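Dihydrodipicolinate synthase (Bacillus anthracis, PDB 1XKY) probably condenses pyruvate with aspartate semialdehyde, as its family does, in the branch of lysine biosynthesis that passes through dihydrodipicolinate. Local coordinates at residues 10-22 / 211-225. Sequence-based numbering, arbitrary orientation.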
ATOM      1  N   MET A  10     -33.238  21.912  -7.121  1.00 31.90           N
ATOM      2  CA  MET A  10     -31.975  21.212  -6.760  1.00 31.68           C
ATOM      3  C   MET A  10     -31.035  22.153  -5.990  1.00 30.43           C
ATOM      4  O   MET A  10     -30.738  23.270  -6.441  1.00 30.99           O
ATOM      5  CB  MET A  10     -31.295  20.667  -8.022  1.00 32.39           C
ATOM      6  CG  MET A  10     -29.922  20.017  -7.808  1.00 34.65           C
ATOM      7  SD  MET A  10     -29.819  18.821  -6.445  1.00 39.68           S
ATOM      8  CE  MET A  10     -30.968  17.545  -7.004  1.00 38.93           C
ATOM      9  N   ILE A  11     -30.576  21.697  -4.827  1.00 28.35           N
ATOM     10  CA  ILE A  11     -29.660  22.479  -3.997  1.00 26.60           C
ATOM     11  C   ILE A  11     -28.305  22.671  -4.709  1.00 25.13           C
ATOM     12  O   ILE A  11     -27.780  21.746  -5.323  1.00 24.94           O
ATOM     13  CB  ILE A  11     -29.491  21.837  -2.592  1.00 26.39           C
ATOM     14  CG1 ILE A  11     -28.848  22.834  -1.617  1.00 25.96           C
ATOM     15  CG2 ILE A  11     -28.706  20.516  -2.671  1.00 26.51           C
ATOM     16  CD1 ILE A  11     -28.983  22.444  -0.151  1.00 25.27           C
ATOM     17  N   ASP A  12     -27.774  23.886  -4.653  1.00 23.69           N
ATOM     18  CA  ASP A  12     -26.529  24.230  -5.344  1.00 22.65           C
ATOM     19  C   ASP A  12     -25.482  24.639  -4.310  1.00 21.43           C
ATOM     20  O   ASP A  12     -25.552  25.726  -3.743  1.00 21.00           O
ATOM     21  CB  ASP A  12     -26.780  25.370  -6.337  1.00 22.61           C
ATOM     22  CG  ASP A  12     -25.528  25.778  -7.122  1.00 22.91           C
ATOM     23  OD1 ASP A  12     -24.472  25.118  -7.021  1.00 21.21           O
ATOM     24  OD2 ASP A  12     -25.615  26.775  -7.871  1.00 24.13           O
ATOM     25  N   PHE A  13     -24.499  23.772  -4.087  1.00 20.17           N
ATOM     26  CA  PHE A  13     -23.440  24.051  -3.117  1.00 19.15           C
ATOM     27  C   PHE A  13     -22.333  24.940  -3.686  1.00 18.29           C
ATOM     28  O   PHE A  13     -21.437  25.332  -2.952  1.00 18.01           O
ATOM     29  CB  PHE A  13     -22.832  22.752  -2.586  1.00 18.96           C
ATOM     30  CG  PHE A  13     -23.829  21.835  -1.956  1.00 19.36           C
ATOM     31  CD1 PHE A  13     -24.630  22.276  -0.910  1.00 19.82           C
ATOM     32  CD2 PHE A  13     -23.965  20.528  -2.392  1.00 19.76           C
ATOM     33  CE1 PHE A  13     -25.552  21.432  -0.317  1.00 19.73           C
ATOM     34  CE2 PHE A  13     -24.891  19.677  -1.800  1.00 20.14           C
ATOM     35  CZ  PHE A  13     -25.679  20.126  -0.763  1.00 19.64           C
ATOM     36  N   GLY A  14     -22.399  25.245  -4.980  1.00 17.86           N
ATOM     37  CA  GLY A  14     -21.378  26.059  -5.643  1.00 17.74           C
ATOM     38  C   GLY A  14     -20.068  25.323  -5.883  1.00 17.44           C
ATOM     39  O   GLY A  14     -20.025  24.082  -5.881  1.00 17.14           O
ATOM     40  N   THR A  15     -18.996  26.087  -6.085  1.00 17.02           N
ATOM     41  CA  THR A  15     -17.690  25.524  -6.446  1.00 16.96           C
ATOM     42  C   THR A  15     -16.742  25.343  -5.263  1.00 16.78           C
ATOM     43  O   THR A  15     -15.823  24.536  -5.340  1.00 17.33           O
ATOM     44  CB  THR A  15     -16.972  26.401  -7.499  1.00 17.17           C
ATOM     45  OG1 THR A  15     -17.039  27.778  -7.098  1.00 17.06           O
ATOM     46  CG2 THR A  15     -17.615  26.238  -8.861  1.00 17.33           C
ATOM     47  N   ILE A  16     -16.929  26.110  -4.190  1.00 16.55           N
ATOM     48  CA  ILE A  16     -16.077  25.992  -2.997  1.00 16.20           C
ATOM     49  C   ILE A  16     -16.889  25.857  -1.705  1.00 15.96           C
ATOM     50  O   ILE A  16     -17.173  26.846  -1.027  1.00 15.68           O
ATOM     51  CB  ILE A  16     -15.109  27.184  -2.844  1.00 16.25           C
ATOM     52  CG1 ILE A  16     -14.332  27.427  -4.150  1.00 15.84           C
ATOM     53  CG2 ILE A  16     -14.137  26.920  -1.674  1.00 16.78           C
ATOM     54  CD1 ILE A  16     -13.413  28.622  -4.125  1.00 15.57           C
ATOM     55  N   ALA A  17     -17.257  24.624  -1.369  1.00 15.39           N
ATOM     56  CA  ALA A  17     -17.767  24.331  -0.034  1.00 14.90           C
ATOM     57  C   ALA A  17     -16.579  24.277   0.913  1.00 14.86           C
ATOM     58  O   ALA A  17     -15.487  23.854   0.530  1.00 15.15           O
ATOM     59  CB  ALA A  17     -18.544  23.020  -0.014  1.00 14.70           C
ATOM     60  N   THR A  18     -16.769  24.748   2.139  1.00 14.12           N
ATOM     61  CA  THR A  18     -15.691  24.783   3.097  1.00 13.72           C
ATOM     62  C   THR A  18     -16.023  23.900   4.281  1.00 13.78           C
ATOM     63  O   THR A  18     -17.113  24.013   4.873  1.00 13.63           O
ATOM     64  CB  THR A  18     -15.369  26.223   3.553  1.00 13.64           C
ATOM     65  OG1 THR A  18     -14.900  26.972   2.427  1.00 14.28           O
ATOM     66  CG2 THR A  18     -14.303  26.229   4.638  1.00 13.68           C
ATOM     67  N   ALA A  19     -15.078  23.002   4.578  1.00 13.60           N
ATOM     68  CA  ALA A  19     -15.113  22.122   5.741  1.00 13.83           C
ATOM     69  C   ALA A  19     -14.645  22.905   6.954  1.00 13.79           C
ATOM     70  O   ALA A  19     -13.468  22.880   7.317  1.00 13.62           O
ATOM     71  CB  ALA A  19     -14.217  20.904   5.517  1.00 14.04           C
ATOM     72  N   MET A  20     -15.587  23.590   7.588  1.00 13.89           N
ATOM     73  CA  MET A  20     -15.265  24.604   8.580  1.00 13.70           C
ATOM     74  C   MET A  20     -14.755  24.024   9.891  1.00 13.45           C
ATOM     75  O   MET A  20     -15.337  23.091  10.436  1.00 13.25           O
ATOM     76  CB  MET A  20     -16.498  25.461   8.864  1.00 13.74           C
ATOM     77  CG  MET A  20     -16.186  26.749   9.555  1.00 14.80           C
ATOM     78  SD  MET A  20     -17.670  27.685   9.929  1.00 19.12           S
ATOM     79  CE  MET A  20     -18.455  26.643  11.144  1.00 17.99           C
ATOM     80  N   VAL A  21     -13.676  24.609  10.404  1.00 13.39           N
ATOM     81  CA  VAL A  21     -13.207  24.321  11.752  1.00 13.61           C
ATOM     82  C   VAL A  21     -14.231  24.777  12.798  1.00 13.79           C
ATOM     83  O   VAL A  21     -15.069  25.644  12.542  1.00 13.30           O
ATOM     84  CB  VAL A  21     -11.808  24.968  12.049  1.00 13.63           C
ATOM     85  CG1 VAL A  21     -10.770  24.455  11.070  1.00 12.76           C
ATOM     86  CG2 VAL A  21     -11.875  26.509  12.022  1.00 13.42           C
ATOM     87  N   THR A  22     -14.166  24.170  13.975  1.00 14.44           N
ATOM     88  CA  THR A  22     -15.014  24.573  15.096  1.00 14.53           C
ATOM     89  C   THR A  22     -14.170  25.371  16.099  1.00 14.71           C
ATOM     90  O   THR A  22     -13.324  24.793  16.799  1.00 14.74           O
ATOM     91  CB  THR A  22     -15.649  23.354  15.789  1.00 14.52           C
ATOM     92  OG1 THR A  22     -16.390  22.584  14.833  1.00 14.51           O
ATOM     93  CG2 THR A  22     -16.590  23.801  16.905  1.00 14.26           C
ATOM     94  N   LYS A 211     -17.808  19.186  -9.982  1.00 15.93           N
ATOM     95  CA  LYS A 211     -18.447  20.495  -9.848  1.00 16.21           C
ATOM     96  C   LYS A 211     -17.549  21.475  -9.100  1.00 15.92           C
ATOM     97  O   LYS A 211     -17.608  22.691  -9.331  1.00 16.38           O
ATOM     98  CB  LYS A 211     -19.803  20.376  -9.152  1.00 16.51           C
ATOM     99  CG  LYS A 211     -20.636  21.677  -9.235  1.00 18.24           C
ATOM    100  CD  LYS A 211     -22.084  21.427  -8.885  1.00 19.18           C
ATOM    101  CE  LYS A 211     -22.888  22.714  -8.880  1.00 20.05           C
ATOM    102  NZ  LYS A 211     -24.295  22.452  -8.445  1.00 19.32           N
ATOM    103  N   GLY A 212     -16.728  20.947  -8.203  1.00 15.53           N
ATOM    104  CA  GLY A 212     -15.906  21.781  -7.350  1.00 15.54           C
ATOM    105  C   GLY A 212     -15.161  21.024  -6.269  1.00 15.67           C
ATOM    106  O   GLY A 212     -14.771  19.866  -6.452  1.00 15.60           O
ATOM    107  N   ILE A 213     -14.941  21.710  -5.153  1.00 15.33           N
ATOM    108  CA  ILE A 213     -14.095  21.242  -4.063  1.00 14.92           C
ATOM    109  C   ILE A 213     -14.813  21.467  -2.747  1.00 14.66           C
ATOM    110  O   ILE A 213     -15.426  22.501  -2.546  1.00 15.09           O
ATOM    111  CB  ILE A 213     -12.723  21.985  -4.040  1.00 14.81           C
ATOM    112  CG1 ILE A 213     -11.907  21.607  -2.794  1.00 14.50           C
ATOM    113  CG2 ILE A 213     -12.932  23.490  -4.080  1.00 14.48           C
ATOM    114  CD1 ILE A 213     -11.296  20.241  -2.796  1.00 13.78           C
ATOM    115  N   VAL A 214     -14.732  20.482  -1.870  1.00 14.54           N
ATOM    116  CA  VAL A 214     -14.946  20.687  -0.455  1.00 14.52           C
ATOM    117  C   VAL A 214     -13.611  20.865   0.280  1.00 14.62           C
ATOM    118  O   VAL A 214     -12.832  19.942   0.377  1.00 13.93           O
ATOM    119  CB  VAL A 214     -15.797  19.558   0.151  1.00 14.77           C
ATOM    120  CG1 VAL A 214     -16.095  19.801   1.624  1.00 14.99           C
ATOM    121  CG2 VAL A 214     -17.063  19.357  -0.657  1.00 16.20           C
ATOM    122  N   SER A 215     -13.362  22.086   0.747  1.00 14.28           N
ATOM    123  CA  SER A 215     -12.015  22.617   0.916  1.00 14.34           C
ATOM    124  C   SER A 215     -11.646  22.793   2.385  1.00 14.04           C
ATOM    125  O   SER A 215     -12.483  23.093   3.205  1.00 14.36           O
ATOM    126  CB  SER A 215     -11.849  23.954   0.183  1.00 14.12           C
ATOM    127  OG  SER A 215     -10.577  24.514   0.353  1.00 14.16           O
ATOM    128  N   VAL A 216     -10.369  22.616   2.673  1.00 13.98           N
ATOM    129  CA  VAL A 216      -9.769  23.099   3.896  1.00 13.70           C
ATOM    130  C   VAL A 216      -8.952  24.380   3.689  1.00 13.38           C
ATOM    131  O   VAL A 216      -9.025  25.295   4.479  1.00 13.41           O
ATOM    132  CB  VAL A 216      -8.919  21.993   4.551  1.00 13.77           C
ATOM    133  CG1 VAL A 216      -8.074  22.524   5.658  1.00 13.82           C
ATOM    134  CG2 VAL A 216      -9.811  20.869   5.032  1.00 14.14           C
ATOM    135  N   ALA A 217      -8.189  24.414   2.609  1.00 13.32           N
ATOM    136  CA  ALA A 217      -7.341  25.571   2.257  1.00 13.17           C
ATOM    137  C   ALA A 217      -8.099  26.883   2.070  1.00 13.25           C
ATOM    138  O   ALA A 217      -7.531  27.961   2.244  1.00 13.23           O
ATOM    139  CB  ALA A 217      -6.533  25.268   1.005  1.00 13.22           C
ATOM    140  N   SER A 218      -9.369  26.781   1.695  1.00 13.69           N
ATOM    141  CA  SER A 218     -10.254  27.936   1.565  1.00 14.12           C
ATOM    142  C   SER A 218     -10.351  28.792   2.836  1.00 14.08           C
ATOM    143  O   SER A 218     -10.753  29.942   2.761  1.00 14.43           O
ATOM    144  CB  SER A 218     -11.651  27.459   1.176  1.00 13.94           C
ATOM    145  OG  SER A 218     -12.136  26.575   2.163  1.00 15.25           O
ATOM    146  N   HIS A 219     -10.010  28.228   3.998  1.00 14.60           N
ATOM    147  CA  HIS A 219      -9.875  29.020   5.228  1.00 14.50           C
ATOM    148  C   HIS A 219      -8.826  30.136   5.111  1.00 14.99           C
ATOM    149  O   HIS A 219      -8.953  31.158   5.777  1.00 15.53           O
ATOM    150  CB  HIS A 219      -9.484  28.148   6.422  1.00 14.53           C
ATOM    151  CG  HIS A 219     -10.573  27.249   6.921  1.00 13.85           C
ATOM    152  ND1 HIS A 219     -11.458  27.634   7.902  1.00 15.24           N
ATOM    153  CD2 HIS A 219     -10.873  25.959   6.631  1.00 11.84           C
ATOM    154  CE1 HIS A 219     -12.279  26.634   8.170  1.00 13.24           C
ATOM    155  NE2 HIS A 219     -11.943  25.604   7.414  1.00 13.02           N
ATOM    156  N   VAL A 220      -7.784  29.924   4.304  1.00 15.10           N
ATOM    157  CA  VAL A 220      -6.691  30.890   4.179  1.00 15.43           C
ATOM    158  C   VAL A 220      -6.460  31.443   2.770  1.00 15.46           C
ATOM    159  O   VAL A 220      -5.962  32.559   2.634  1.00 15.15           O
ATOM    160  CB  VAL A 220      -5.344  30.336   4.735  1.00 15.69           C
ATOM    161  CG1 VAL A 220      -5.429  30.180   6.250  1.00 16.17           C
ATOM    162  CG2 VAL A 220      -4.947  29.012   4.059  1.00 16.53           C
ATOM    163  N   ILE A 221      -6.810  30.686   1.733  1.00 15.42           N
ATOM    164  CA  ILE A 221      -6.611  31.164   0.361  1.00 15.28           C
ATOM    165  C   ILE A 221      -7.866  31.001  -0.499  1.00 15.02           C
ATOM    166  O   ILE A 221      -7.781  30.696  -1.678  1.00 14.70           O
ATOM    167  CB  ILE A 221      -5.390  30.484  -0.309  1.00 15.23           C
ATOM    168  CG1 ILE A 221      -5.485  28.958  -0.185  1.00 15.84           C
ATOM    169  CG2 ILE A 221      -4.083  31.013   0.306  1.00 15.55           C
ATOM    170  CD1 ILE A 221      -4.617  28.197  -1.193  1.00 16.34           C
ATOM    171  N   GLY A 222      -9.028  31.245   0.099  1.00 15.26           N
ATOM    172  CA  GLY A 222     -10.295  31.161  -0.613  1.00 15.32           C
ATOM    173  C   GLY A 222     -10.370  32.082  -1.819  1.00 15.33           C
ATOM    174  O   GLY A 222     -10.878  31.682  -2.864  1.00 14.51           O
ATOM    175  N   ASN A 223      -9.872  33.314  -1.687  1.00 15.67           N
ATOM    176  CA  ASN A 223      -9.934  34.252  -2.818  1.00 15.97           C
ATOM    177  C   ASN A 223      -9.067  33.754  -3.976  1.00 15.71           C
ATOM    178  O   ASN A 223      -9.461  33.856  -5.141  1.00 15.45           O
ATOM    179  CB  ASN A 223      -9.533  35.679  -2.416  1.00 16.00           C
ATOM    180  CG  ASN A 223     -10.594  36.386  -1.560  1.00 16.82           C
ATOM    181  OD1 ASN A 223     -11.781  36.061  -1.603  1.00 17.85           O
ATOM    182  ND2 ASN A 223     -10.158  37.375  -0.796  1.00 19.19           N
ATOM    183  N   GLU A 224      -7.899  33.207  -3.644  1.00 15.36           N
ATOM    184  CA  GLU A 224      -6.987  32.635  -4.641  1.00 15.29           C
ATOM    185  C   GLU A 224      -7.632  31.448  -5.382  1.00 14.80           C
ATOM    186  O   GLU A 224      -7.553  31.352  -6.614  1.00 14.74           O
ATOM    187  CB  GLU A 224      -5.674  32.206  -3.990  1.00 15.18           C
ATOM    188  CG  GLU A 224      -4.775  33.374  -3.531  1.00 16.00           C
ATOM    189  CD  GLU A 224      -5.160  33.991  -2.182  1.00 16.19           C
ATOM    190  OE1 GLU A 224      -6.210  33.646  -1.608  1.00 15.20           O
ATOM    191  OE2 GLU A 224      -4.404  34.858  -1.699  1.00 18.55           O
ATOM    192  N   MET A 225      -8.285  30.567  -4.631  1.00 14.31           N
ATOM    193  CA  MET A 225      -9.002  29.425  -5.207  1.00 14.24           C
ATOM    194  C   MET A 225     -10.167  29.872  -6.092  1.00 14.26           C
ATOM    195  O   MET A 225     -10.432  29.268  -7.123  1.00 13.77           O
ATOM    196  CB  MET A 225      -9.535  28.512  -4.099  1.00 14.07           C
ATOM    197  CG  MET A 225      -8.462  27.836  -3.278  1.00 14.65           C
ATOM    198  SD  MET A 225      -9.135  26.914  -1.887  1.00 14.56           S
ATOM    199  CE  MET A 225     -10.089  25.674  -2.766  1.00 14.54           C
TER
HETATM  200  O   HOH W   1     -25.142  25.070 -10.272  1.00 48.57           O
HETATM  201  O   HOH W   2     -24.027  21.507  -5.914  1.00 17.68           O
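Strands 16-19 and 212-215 run side by side in parallel, their axes 17° apart, joined by a ladder in which I213 N donates to T15 O, S215 N to A17 O (2.8 Å) and A19 N to S215 O, with a weaker bond from A17 N to I213 O. A17 CB meets V214 CG2 on one face; on the other, I16 and T18 touch helix 218-225. With CG1 beside the backbone N (chi1 -51°), I16 turns CG2 anti to it, setting that methyl 3.8 Å from S218 CB, while CD1 reaches M225 CB. T18 OG1 and S218 OG share a hydrogen bond of 2.8 Å, and T18 OG1 also bonds T47 OG1. S215 OG accepts from S218 N, a capping bond at the turn that leads into the helix, and also bonds D199. The H219 ring has T18 CG2 over one face, a CH-pi contact; at its edge NE2 donates almost straight (176°) to A19 O, 3.1 Å away, in the ring plane but above the carbonyl plane. This bond helps to fix the ring's rotation; V21 packs its methyls against CE1, and helix 261-269 meets the same ring through V263 and L267. Before the strands, K211 stretches out to D12, NZ lying 3.0 Å from OD1 in a salt bridge; G14 N reaches OD1 from the opposite face of the carboxylate, closing an Asx turn. The first and last strands thus close the eight-stranded TIM barrel, with the helix after the last strand packed outside the seam.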